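PDB 6VS4: small COPII coat GTPase SAR1 from Encephalitozoon cuniculi, which belongs to the ADP-ribosylation factor family of small GTPases, with a P-loop NTPase fold, and holds guanosine-5'-diphosphate in this model. Local coordinates for residues A[43-48]-A[102-107]; A[120-125]-A[170-175]; A[142-147]-A[191-196]. All blocks are in the same frame, centred on the assembly; numbering follows the deposited sequence.

Contact 1: residues A[43-48]-A[102-107]. With GDP (guanosine-5'-diphosphate), chain D.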
loop_
_atom_site.group_PDB
_atom_site.type_symbol
_atom_site.label_atom_id
_atom_site.label_comp_id
_atom_site.label_asym_id
_atom_site.label_seq_id
_atom_site.Cartn_x
_atom_site.Cartn_y
_atom_site.Cartn_z
ATOM N N LEU A 43 2.200 -5.774 -35.571
ATOM C CA LEU A 43 1.053 -6.599 -35.935
ATOM C C LEU A 43 0.882 -7.707 -34.902
ATOM O O LEU A 43 1.813 -8.481 -34.654
ATOM C CB LEU A 43 1.235 -7.195 -37.330
ATOM C CG LEU A 43 0.620 -6.442 -38.511
ATOM C CD1 LEU A 43 1.174 -5.033 -38.616
ATOM C CD2 LEU A 43 0.861 -7.210 -39.806
ATOM N N PHE A 44 -0.303 -7.782 -34.302
ATOM C CA PHE A 44 -0.640 -8.837 -33.354
ATOM C C PHE A 44 -1.508 -9.850 -34.093
ATOM O O PHE A 44 -2.636 -9.539 -34.492
ATOM C CB PHE A 44 -1.356 -8.265 -32.132
ATOM C CG PHE A 44 -0.497 -7.360 -31.298
ATOM C CD1 PHE A 44 -0.234 -6.060 -31.706
ATOM C CD2 PHE A 44 0.046 -7.806 -30.108
ATOM C CE1 PHE A 44 0.560 -5.224 -30.942
ATOM C CE2 PHE A 44 0.837 -6.975 -29.340
ATOM C CZ PHE A 44 1.094 -5.679 -29.756
ATOM N N LEU A 45 -0.983 -11.060 -34.278
ATOM C CA LEU A 45 -1.548 -12.008 -35.220
ATOM C C LEU A 45 -1.756 -13.359 -34.546
ATOM O O LEU A 45 -1.146 -13.672 -33.521
ATOM C CB LEU A 45 -0.631 -12.149 -36.446
ATOM C CG LEU A 45 -0.284 -10.849 -37.196
ATOM C CD1 LEU A 45 0.810 -11.083 -38.233
ATOM C CD2 LEU A 45 -1.499 -10.222 -37.853
ATOM N N GLY A 46 -2.615 -14.168 -35.155
ATOM C CA GLY A 46 -3.003 -15.447 -34.591
ATOM C C GLY A 46 -4.445 -15.766 -34.917
ATOM O O GLY A 46 -5.187 -14.880 -35.345
ATOM N N ILE A 47 -4.868 -17.017 -34.731
ATOM C CA ILE A 47 -6.271 -17.339 -34.960
ATOM C C ILE A 47 -7.073 -16.791 -33.785
ATOM O O ILE A 47 -6.500 -16.404 -32.760
ATOM C CB ILE A 47 -6.490 -18.855 -35.164
ATOM C CG1 ILE A 47 -6.294 -19.613 -33.852
ATOM C CG2 ILE A 47 -5.586 -19.395 -36.273
ATOM C CD1 ILE A 47 -6.414 -21.101 -33.983
ATOM N N ASP A 48 -8.395 -16.735 -33.931
ATOM C CA ASP A 48 -9.241 -16.174 -32.886
ATOM C C ASP A 48 -9.172 -17.012 -31.610
ATOM O O ASP A 48 -8.905 -18.218 -31.644
ATOM C CB ASP A 48 -10.690 -16.098 -33.364
ATOM C CG ASP A 48 -11.215 -17.443 -33.797
ATOM O OD1 ASP A 48 -10.762 -17.934 -34.852
ATOM O OD2 ASP A 48 -12.051 -18.024 -33.069
ATOM N N ASP A 102 -1.635 -5.418 -47.635
ATOM C CA ASP A 102 -1.387 -4.016 -47.321
ATOM C C ASP A 102 -0.988 -3.829 -45.862
ATOM O O ASP A 102 -0.229 -2.906 -45.539
ATOM C CB ASP A 102 -2.624 -3.178 -47.648
ATOM C CG ASP A 102 -2.865 -3.058 -49.137
ATOM O OD1 ASP A 102 -1.891 -3.202 -49.906
ATOM O OD2 ASP A 102 -4.024 -2.813 -49.538
ATOM N N TYR A 103 -1.480 -4.693 -44.968
ATOM C CA TYR A 103 -1.149 -4.573 -43.553
ATOM C C TYR A 103 0.318 -4.860 -43.263
ATOM O O TYR A 103 0.798 -4.518 -42.178
ATOM C CB TYR A 103 -2.019 -5.523 -42.726
ATOM C CG TYR A 103 -3.463 -5.102 -42.619
ATOM C CD1 TYR A 103 -3.914 -4.410 -41.507
ATOM C CD2 TYR A 103 -4.371 -5.374 -43.636
ATOM C CE1 TYR A 103 -5.230 -4.007 -41.397
ATOM C CE2 TYR A 103 -5.696 -4.979 -43.533
ATOM C CZ TYR A 103 -6.117 -4.293 -42.407
ATOM O OH TYR A 103 -7.425 -3.882 -42.276
ATOM N N PHE A 104 1.037 -5.486 -44.190
ATOM C CA PHE A 104 2.444 -5.793 -43.984
ATOM C C PHE A 104 3.373 -4.804 -44.680
ATOM O O PHE A 104 4.594 -4.994 -44.650
ATOM C CB PHE A 104 2.743 -7.224 -44.443
ATOM C CG PHE A 104 2.009 -8.281 -43.649
ATOM C CD1 PHE A 104 0.681 -8.586 -43.926
ATOM C CD2 PHE A 104 2.636 -8.952 -42.611
ATOM C CE1 PHE A 104 0.004 -9.552 -43.197
ATOM C CE2 PHE A 104 1.961 -9.922 -41.876
ATOM C CZ PHE A 104 0.646 -10.217 -42.166
ATOM N N TYR A 105 2.831 -3.763 -45.312
ATOM C CA TYR A 105 3.663 -2.686 -45.832
ATOM C C TYR A 105 4.180 -1.843 -44.674
ATOM O O TYR A 105 3.402 -1.402 -43.823
ATOM C CB TYR A 105 2.876 -1.817 -46.812
ATOM N N ASP A 106 5.497 -1.629 -44.638
ATOM C CA ASP A 106 6.152 -0.869 -43.566
ATOM C C ASP A 106 5.804 -1.430 -42.187
ATOM O O ASP A 106 5.749 -0.705 -41.192
ATOM C CB ASP A 106 5.811 0.622 -43.657
ATOM C CG ASP A 106 6.867 1.503 -43.013
ATOM O OD1 ASP A 106 7.911 0.975 -42.574
ATOM O OD2 ASP A 106 6.658 2.730 -42.951
ATOM N N CYS A 107 5.569 -2.734 -42.129
ATOM C CA CYS A 107 5.406 -3.439 -40.867
ATOM C C CYS A 107 6.753 -3.547 -40.160
ATOM O O CYS A 107 7.743 -3.975 -40.760
ATOM C CB CYS A 107 4.821 -4.821 -41.146
ATOM S SG CYS A 107 5.003 -6.049 -39.859
HETATM P PB GDP D . -8.648 -13.016 -29.575
HETATM O O1B GDP D . -9.710 -13.664 -30.482
HETATM O O2B GDP D . -8.734 -11.518 -29.573
HETATM O O3B GDP D . -7.278 -13.565 -29.980
HETATM O O3A GDP D . -8.890 -13.571 -28.105
HETATM P PA GDP D . -9.166 -12.887 -26.701
HETATM O O1A GDP D . -10.599 -12.378 -26.731
HETATM O O2A GDP D . -8.124 -11.897 -26.364
HETATM O "O5'" GDP D . -9.150 -14.102 -25.665
HETATM C "C5'" GDP D . -10.101 -15.187 -25.675
HETATM C "C4'" GDP D . -10.232 -15.749 -24.281
HETATM O "O4'" GDP D . -8.965 -16.309 -23.866
HETATM C "C3'" GDP D . -10.646 -14.743 -23.201
HETATM O "O3'" GDP D . -11.702 -15.249 -22.392
HETATM C "C2'" GDP D . -9.361 -14.544 -22.391
HETATM O "O2'" GDP D . -9.650 -14.264 -21.028
HETATM C "C1'" GDP D . -8.720 -15.920 -22.531
HETATM N N9 GDP D . -7.268 -15.942 -22.294
HETATM C C8 GDP D . -6.307 -15.147 -22.862
HETATM N N7 GDP D . -5.097 -15.409 -22.425
HETATM C C5 GDP D . -5.276 -16.433 -21.508
HETATM C C6 GDP D . -4.344 -17.124 -20.661
HETATM O O6 GDP D . -3.125 -16.975 -20.616
HETATM N N1 GDP D . -4.963 -18.062 -19.861
HETATM C C2 GDP D . -6.303 -18.344 -19.870
HETATM N N2 GDP D . -6.727 -19.294 -19.034
HETATM N N3 GDP D . -7.178 -17.720 -20.654
HETATM C C4 GDP D . -6.607 -16.776 -21.427
#
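Leu43 reaches from a central strand into the bend of a loop and lays one of its methyls over the ring of Phe104. CD2 sits 3.7 Å from the centroid of the Phe104 ring and 17° off the ring normal, so this is a CH-pi contact over a face, displaced toward the CE2 side of the rim. Both methyls of Leu43 lie 3.6 Å from the backbone O of Tyr103 and straddle it; CD1 also meets SG of Cys107 at 4.2 Å. One forked leucine touches three of the loop residues. Leu45, two residues further along the strand and on the same side of it, adds its CD1 at 4.0 Å from CE2 of Phe104, approaching the ring obliquely.

Behind this first shell stands the shape of the loop. A 3-10 segment runs out at Phe104, and a type II beta turn from Phe104 to Cys107 brings the chain back, so that the end of the Phe104 side chain and the sulfur both come up to the strand. SG of Cys107 is anti to its backbone N (chi1 161°), which directs it toward Leu43. Tyr103 starts toward the strand but its ring leads away, to meet Trp100 edge-to-face. Helix 122-135 borders the group, with Leu135 against Phe104 and Val132 against Leu45. On its two sides the strand is hydrogen-bonded to strands 83-90 and 109-115.

At the other end of the segment Gly46 has backbone angles (phi 146°) at which a CB would collide with the carbonyl O of Leu45, and Asp48 brings its CA to 3.5 Å from O1B of guanosine-5'-diphosphate. A hydrophobic strand that runs from the core of the sheet straight into a glycine-bearing phosphate loop is the hallmark of the P-loop NTPase fold, consistent with a Walker A motif here.

Contact 2: residues A[120-125]-A[170-175]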
loop_
_atom_site.group_PDB
_atom_site.type_symbol
_atom_site.label_atom_id
_atom_site.label_comp_id
_atom_site.label_asym_id
_atom_site.label_seq_id
_atom_site.Cartn_x
_atom_site.Cartn_y
_atom_site.Cartn_z
ATOM N N GLU A 120 -6.627 -29.080 -31.018
ATOM C CA GLU A 120 -7.327 -29.517 -32.226
ATOM C C GLU A 120 -7.230 -28.504 -33.361
ATOM O O GLU A 120 -7.359 -28.886 -34.532
ATOM C CB GLU A 120 -8.789 -29.840 -31.906
ATOM C CG GLU A 120 -8.959 -31.023 -30.945
ATOM C CD GLU A 120 -8.237 -32.292 -31.409
ATOM O OE1 GLU A 120 -8.258 -32.592 -32.625
ATOM O OE2 GLU A 120 -7.652 -32.994 -30.554
ATOM N N ARG A 121 -7.014 -27.225 -33.043
ATOM C CA ARG A 121 -6.922 -26.174 -34.046
ATOM C C ARG A 121 -5.479 -25.848 -34.407
ATOM O O ARG A 121 -5.216 -24.795 -34.999
ATOM C CB ARG A 121 -7.652 -24.924 -33.554
ATOM C CG ARG A 121 -9.126 -25.167 -33.258
ATOM C CD ARG A 121 -9.780 -23.944 -32.657
ATOM N NE ARG A 121 -9.917 -22.853 -33.610
ATOM C CZ ARG A 121 -10.130 -21.591 -33.257
ATOM N NH1 ARG A 121 -10.213 -21.266 -31.972
ATOM N NH2 ARG A 121 -10.249 -20.652 -34.186
ATOM N N PHE A 122 -4.543 -26.751 -34.095
ATOM C CA PHE A 122 -3.136 -26.541 -34.419
ATOM C C PHE A 122 -2.893 -26.509 -35.920
ATOM O O PHE A 122 -1.897 -25.926 -36.363
ATOM C CB PHE A 122 -2.274 -27.628 -33.778
ATOM C CG PHE A 122 -1.876 -27.328 -32.359
ATOM C CD1 PHE A 122 -2.198 -26.115 -31.778
ATOM C CD2 PHE A 122 -1.183 -28.263 -31.604
ATOM C CE1 PHE A 122 -1.829 -25.834 -30.464
ATOM C CE2 PHE A 122 -0.812 -27.991 -30.294
ATOM C CZ PHE A 122 -1.138 -26.779 -29.723
ATOM N N GLN A 123 -3.772 -27.131 -36.707
ATOM C CA GLN A 123 -3.637 -27.072 -38.157
ATOM C C GLN A 123 -3.929 -25.673 -38.684
ATOM O O GLN A 123 -3.233 -25.188 -39.585
ATOM C CB GLN A 123 -4.555 -28.106 -38.807
ATOM C CG GLN A 123 -4.314 -28.282 -40.295
ATOM C CD GLN A 123 -2.882 -28.669 -40.608
ATOM O OE1 GLN A 123 -2.227 -29.359 -39.829
ATOM N NE2 GLN A 123 -2.391 -28.227 -41.758
ATOM N N GLU A 124 -4.943 -25.002 -38.131
ATOM C CA GLU A 124 -5.157 -23.598 -38.471
ATOM C C GLU A 124 -3.958 -22.750 -38.074
ATOM O O GLU A 124 -3.551 -21.855 -38.822
ATOM C CB GLU A 124 -6.407 -23.055 -37.781
ATOM C CG GLU A 124 -7.688 -23.792 -38.062
ATOM C CD GLU A 124 -8.875 -23.100 -37.425
ATOM O OE1 GLU A 124 -8.929 -21.854 -37.481
ATOM O OE2 GLU A 124 -9.745 -23.799 -36.864
ATOM N N VAL A 125 -3.380 -23.019 -36.902
ATOM C CA VAL A 125 -2.257 -22.215 -36.423
ATOM C C VAL A 125 -1.085 -22.314 -37.387
ATOM O O VAL A 125 -0.474 -21.303 -37.751
ATOM C CB VAL A 125 -1.848 -22.639 -35.001
ATOM C CG1 VAL A 125 -0.572 -21.923 -34.586
ATOM C CG2 VAL A 125 -2.969 -22.355 -34.009
ATOM N N GLN A 170 6.597 -28.867 -33.320
ATOM C CA GLN A 170 6.325 -29.851 -34.367
ATOM C C GLN A 170 4.924 -29.674 -34.940
ATOM O O GLN A 170 4.728 -29.775 -36.154
ATOM C CB GLN A 170 6.498 -31.270 -33.821
ATOM C CG GLN A 170 6.076 -32.356 -34.792
ATOM C CD GLN A 170 6.219 -33.757 -34.222
ATOM O OE1 GLN A 170 6.908 -34.603 -34.791
ATOM N NE2 GLN A 170 5.537 -34.021 -33.121
ATOM N N GLU A 171 3.944 -29.369 -34.087
ATOM C CA GLU A 171 2.555 -29.313 -34.528
ATOM C C GLU A 171 2.197 -27.984 -35.186
ATOM O O GLU A 171 1.294 -27.953 -36.026
ATOM C CB GLU A 171 1.619 -29.565 -33.342
ATOM C CG GLU A 171 1.724 -30.958 -32.737
ATOM C CD GLU A 171 1.127 -32.035 -33.629
ATOM O OE1 GLU A 171 1.872 -32.943 -34.064
ATOM O OE2 GLU A 171 -0.089 -31.961 -33.906
ATOM N N THR A 172 2.877 -26.887 -34.837
ATOM C CA THR A 172 2.565 -25.586 -35.419
ATOM C C THR A 172 3.552 -25.159 -36.496
ATOM O O THR A 172 3.296 -24.170 -37.189
ATOM C CB THR A 172 2.519 -24.486 -34.342
ATOM O OG1 THR A 172 3.831 -24.266 -33.815
ATOM C CG2 THR A 172 1.576 -24.865 -33.215
ATOM N N GLY A 173 4.680 -25.850 -36.634
ATOM C CA GLY A 173 5.683 -25.438 -37.589
ATOM C C GLY A 173 6.502 -24.241 -37.167
ATOM O O GLY A 173 7.339 -23.776 -37.952
ATOM N N ILE A 174 6.281 -23.722 -35.964
ATOM C CA ILE A 174 6.983 -22.544 -35.477
ATOM C C ILE A 174 8.306 -22.985 -34.865
ATOM O O ILE A 174 8.329 -23.769 -33.910
ATOM C CB ILE A 174 6.127 -21.777 -34.458
ATOM C CG1 ILE A 174 4.775 -21.418 -35.081
ATOM C CG2 ILE A 174 6.872 -20.528 -33.965
ATOM C CD1 ILE A 174 3.765 -20.863 -34.102
ATOM N N GLU A 175 9.411 -22.487 -35.416
ATOM C CA GLU A 175 10.737 -22.806 -34.911
ATOM C C GLU A 175 11.520 -21.521 -34.675
ATOM O O GLU A 175 11.300 -20.506 -35.340
ATOM C CB GLU A 175 11.507 -23.725 -35.876
#
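Phe122 and Val125, in the first turn of helix 122-135, pack against Glu171, Thr172 and Ile174, where helix 162-172 ends; in the alpha/beta fold of this small GTPase the contact joins two helices that flank the sheet.

Between the two segments the contacts are apolar, with no hydrogen bond. The ring of Phe122 is met by the aliphatic root of Glu171, whose CB lies 3.5 Å from CD2 of Phe122; the glutamate chain passes roughly perpendicular to that of the phenylalanine. Over one face of that ring, toward its rim, stands CG2 of Thr172, 4.2 Å from CD1 of Phe122. This methyl also touches CG1 of Val125 at 3.9 Å, the valine and threonine running alongside each other in the same direction. CD1 of Ile174 approaches CG1 of Val125 more loosely, and both residues reach Phe112 and Val114 of strand 109-115.

Polar groups find their partners within their own segment or outside the pair. Thr172 has OG1 between its backbone N and carbonyl carbon (chi1 68°), which leaves the methyl for Phe122 and Val125 and turns the oxygen back to the carbonyl O of Leu168. After Gly173, with positive phi, N of Ile174 makes a weak hydrogen bond to the threonine oxygen. Just beyond the first segment, Arg126 NH1 bonds weakly to O of Gln170. Arg121, at the N-cap position, forms a salt bridge with Asp48 of the nucleotide pocket through NH2. NE of Arg121 also meets OE2 of Glu124 at the guanidinium edge, a salt bridge whose hydrogen bond is weak, 3.4 Å long, though nearly straight (174°).

Contact 3: residues A[142-147]-A[191-196]. With GDP (guanosine-5'-diphosphate), chain D.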
loop_
_atom_site.group_PDB
_atom_site.type_symbol
_atom_site.label_atom_id
_atom_site.label_comp_id
_atom_site.label_asym_id
_atom_site.label_seq_id
_atom_site.Cartn_x
_atom_site.Cartn_y
_atom_site.Cartn_z
ATOM N N VAL A 142 8.059 -12.359 -32.889
ATOM C CA VAL A 142 8.058 -12.927 -31.550
ATOM C C VAL A 142 6.799 -13.770 -31.400
ATOM O O VAL A 142 5.702 -13.342 -31.784
ATOM C CB VAL A 142 8.173 -11.834 -30.464
ATOM C CG1 VAL A 142 6.950 -10.942 -30.417
ATOM C CG2 VAL A 142 8.411 -12.472 -29.120
ATOM N N VAL A 143 6.966 -14.996 -30.914
ATOM C CA VAL A 143 5.870 -15.943 -30.764
ATOM C C VAL A 143 5.559 -16.105 -29.282
ATOM O O VAL A 143 6.444 -16.432 -28.480
ATOM C CB VAL A 143 6.199 -17.297 -31.410
ATOM C CG1 VAL A 143 5.082 -18.283 -31.137
ATOM C CG2 VAL A 143 6.385 -17.118 -32.892
ATOM N N LEU A 144 4.303 -15.873 -28.921
ATOM C CA LEU A 144 3.824 -16.080 -27.564
ATOM C C LEU A 144 3.026 -17.374 -27.530
ATOM O O LEU A 144 1.928 -17.449 -28.085
ATOM C CB LEU A 144 2.983 -14.894 -27.095
ATOM C CG LEU A 144 3.692 -13.526 -27.115
ATOM C CD1 LEU A 144 2.800 -12.408 -26.573
ATOM C CD2 LEU A 144 4.988 -13.602 -26.353
ATOM N N MET A 145 3.593 -18.403 -26.919
ATOM C CA MET A 145 2.817 -19.597 -26.594
ATOM C C MET A 145 2.023 -19.262 -25.336
ATOM O O MET A 145 2.573 -19.198 -24.234
ATOM C CB MET A 145 3.729 -20.806 -26.410
ATOM C CG MET A 145 4.498 -21.207 -27.670
ATOM S SD MET A 145 3.486 -22.019 -28.931
ATOM C CE MET A 145 4.702 -22.367 -30.197
ATOM N N ASN A 146 0.733 -19.001 -25.508
ATOM C CA ASN A 146 -0.106 -18.441 -24.460
ATOM C C ASN A 146 -0.968 -19.523 -23.819
ATOM O O ASN A 146 -1.128 -20.621 -24.357
ATOM C CB ASN A 146 -0.992 -17.325 -25.029
ATOM C CG ASN A 146 -1.688 -16.515 -23.948
ATOM O OD1 ASN A 146 -1.137 -16.298 -22.871
ATOM N ND2 ASN A 146 -2.907 -16.066 -24.232
ATOM N N LYS A 147 -1.524 -19.187 -22.650
ATOM C CA LYS A 147 -2.431 -20.047 -21.886
ATOM C C LYS A 147 -1.731 -21.287 -21.331
ATOM O O LYS A 147 -2.357 -22.337 -21.168
ATOM C CB LYS A 147 -3.652 -20.457 -22.715
ATOM C CG LYS A 147 -4.370 -19.288 -23.371
ATOM C CD LYS A 147 -5.811 -19.641 -23.646
ATOM C CE LYS A 147 -6.497 -18.590 -24.479
ATOM N NZ LYS A 147 -7.832 -19.073 -24.894
ATOM N N VAL A 191 4.018 -17.956 -21.982
ATOM C CA VAL A 191 3.397 -16.942 -21.141
ATOM C C VAL A 191 1.980 -17.367 -20.769
ATOM O O VAL A 191 1.375 -18.236 -21.399
ATOM C CB VAL A 191 3.360 -15.563 -21.844
ATOM C CG1 VAL A 191 4.770 -15.045 -22.129
ATOM C CG2 VAL A 191 2.561 -15.650 -23.132
ATOM N N THR A 192 1.462 -16.732 -19.719
ATOM C CA THR A 192 0.034 -16.701 -19.392
ATOM C C THR A 192 -0.328 -15.222 -19.345
ATOM O O THR A 192 -0.014 -14.527 -18.374
ATOM C CB THR A 192 -0.303 -17.387 -18.069
ATOM O OG1 THR A 192 -0.132 -18.802 -18.192
ATOM C CG2 THR A 192 -1.743 -17.105 -17.681
ATOM N N ILE A 193 -0.966 -14.744 -20.414
ATOM C CA ILE A 193 -1.186 -13.315 -20.570
ATOM C C ILE A 193 -2.150 -12.799 -19.511
ATOM O O ILE A 193 -2.043 -11.648 -19.080
ATOM C CB ILE A 193 -1.670 -13.034 -22.003
ATOM C CG1 ILE A 193 -0.501 -13.230 -22.970
ATOM C CG2 ILE A 193 -2.240 -11.625 -22.132
ATOM C CD1 ILE A 193 -0.875 -13.155 -24.434
ATOM N N THR A 194 -3.074 -13.641 -19.043
ATOM C CA THR A 194 -4.058 -13.217 -18.051
ATOM C C THR A 194 -3.559 -13.267 -16.609
ATOM O O THR A 194 -4.292 -12.840 -15.715
ATOM C CB THR A 194 -5.323 -14.060 -18.163
ATOM O OG1 THR A 194 -4.969 -15.447 -18.131
ATOM C CG2 THR A 194 -6.043 -13.737 -19.466
ATOM N N SER A 195 -2.381 -13.820 -16.338
ATOM C CA SER A 195 -1.914 -13.834 -14.959
ATOM C C SER A 195 -1.412 -12.450 -14.551
ATOM O O SER A 195 -1.000 -11.631 -15.382
ATOM C CB SER A 195 -0.806 -14.867 -14.762
ATOM O OG SER A 195 0.435 -14.371 -15.227
ATOM N N GLY A 196 -1.446 -12.193 -13.243
ATOM C CA GLY A 196 -0.963 -10.919 -12.742
ATOM C C GLY A 196 0.537 -10.770 -12.859
ATOM O O GLY A 196 1.039 -9.658 -13.072
HETATM P PB GDP D . -8.648 -13.016 -29.575
HETATM O O1B GDP D . -9.710 -13.664 -30.482
HETATM O O2B GDP D . -8.734 -11.518 -29.573
HETATM O O3B GDP D . -7.278 -13.565 -29.980
HETATM O O3A GDP D . -8.890 -13.571 -28.105
HETATM P PA GDP D . -9.166 -12.887 -26.701
HETATM O O1A GDP D . -10.599 -12.378 -26.731
HETATM O O2A GDP D . -8.124 -11.897 -26.364
HETATM O "O5'" GDP D . -9.150 -14.102 -25.665
HETATM C "C5'" GDP D . -10.101 -15.187 -25.675
HETATM C "C4'" GDP D . -10.232 -15.749 -24.281
HETATM O "O4'" GDP D . -8.965 -16.309 -23.866
HETATM C "C3'" GDP D . -10.646 -14.743 -23.201
HETATM O "O3'" GDP D . -11.702 -15.249 -22.392
HETATM C "C2'" GDP D . -9.361 -14.544 -22.391
HETATM O "O2'" GDP D . -9.650 -14.264 -21.028
HETATM C "C1'" GDP D . -8.720 -15.920 -22.531
HETATM N N9 GDP D . -7.268 -15.942 -22.294
HETATM C C8 GDP D . -6.307 -15.147 -22.862
HETATM N N7 GDP D . -5.097 -15.409 -22.425
HETATM C C5 GDP D . -5.276 -16.433 -21.508
HETATM C C6 GDP D . -4.344 -17.124 -20.661
HETATM O O6 GDP D . -3.125 -16.975 -20.616
HETATM N N1 GDP D . -4.963 -18.062 -19.861
HETATM C C2 GDP D . -6.303 -18.344 -19.870
HETATM N N2 GDP D . -6.727 -19.294 -19.034
HETATM N N3 GDP D . -7.178 -17.720 -20.654
HETATM C C4 GDP D . -6.607 -16.776 -21.427
#
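The backbones of Met145 and Val191 are joined by a nearly straight hydrogen bond, Val191 N to Met145 O at 2.9 Å, after which the second segment swings into a type I beta turn from Thr192 to Ser195. With Asn146 and Lys147 on one side and that turn on the other, this is the guanine-binding region of a small GTPase, the Asn-Lys pair fitting the family's NKxD motif.

Asn146 supplies the side-chain hydrogen bond between the segments. Its CG is anti to the backbone N (chi1 -169°), which carries the amide across to the turn, where OD1 accepts the N-H of Ile193 at 2.9 Å, the donor lying in the carbonyl plane. ND2 of Asn146 is hydrogen-bonded to the carbonyl O of Ala50 and also comes within 2.9 Å of N7 of guanosine-5'-diphosphate. The Asn146 and Ile193 side chains run roughly perpendicular, with CD1 of Ile193 3.5 Å from CG of Asn146. Leu144 packs on Val191 and Ile193, CB near CG2 of the first and CD1 near CD1 of the second; Leu55 of helix 52-59 touches both Leu144 and Ile193.

Around the base, Ile193 N gives a second, weak bond to O6 of the nucleotide, so one amide faces two acceptors. Thr194 approaches the base with OG1 and CG2. Lys147 lies extended along the base, its CG 3.5 Å from C6 of guanosine-5'-diphosphate. Its ammonium group is held by the carbonyl O of Asn49 and a salt bridge to Asp115, and NZ of Lys147 also donates to the ribose O4' at 3.2 Å.

The three contacts lie in one alpha/beta domain, their centres 17 to 19 Å apart. Along the chain contact 1 closes before the others open, whereas contacts 2 and 3 alternate their segments. Contacts 1 and 3 use strands 40-47 and 141-146 of the same sheet, with strand 109-115 between them; they do not touch, yet both meet guanosine-5'-diphosphate, one at its phosphates and the other at its base and ribose. Contact 2 touches both: Ile47 packs on Val125, and CG2 of Ile174 lies 3.6 Å from CG2 of Val143. The nucleotide site is thus assembled from segments far apart in sequence.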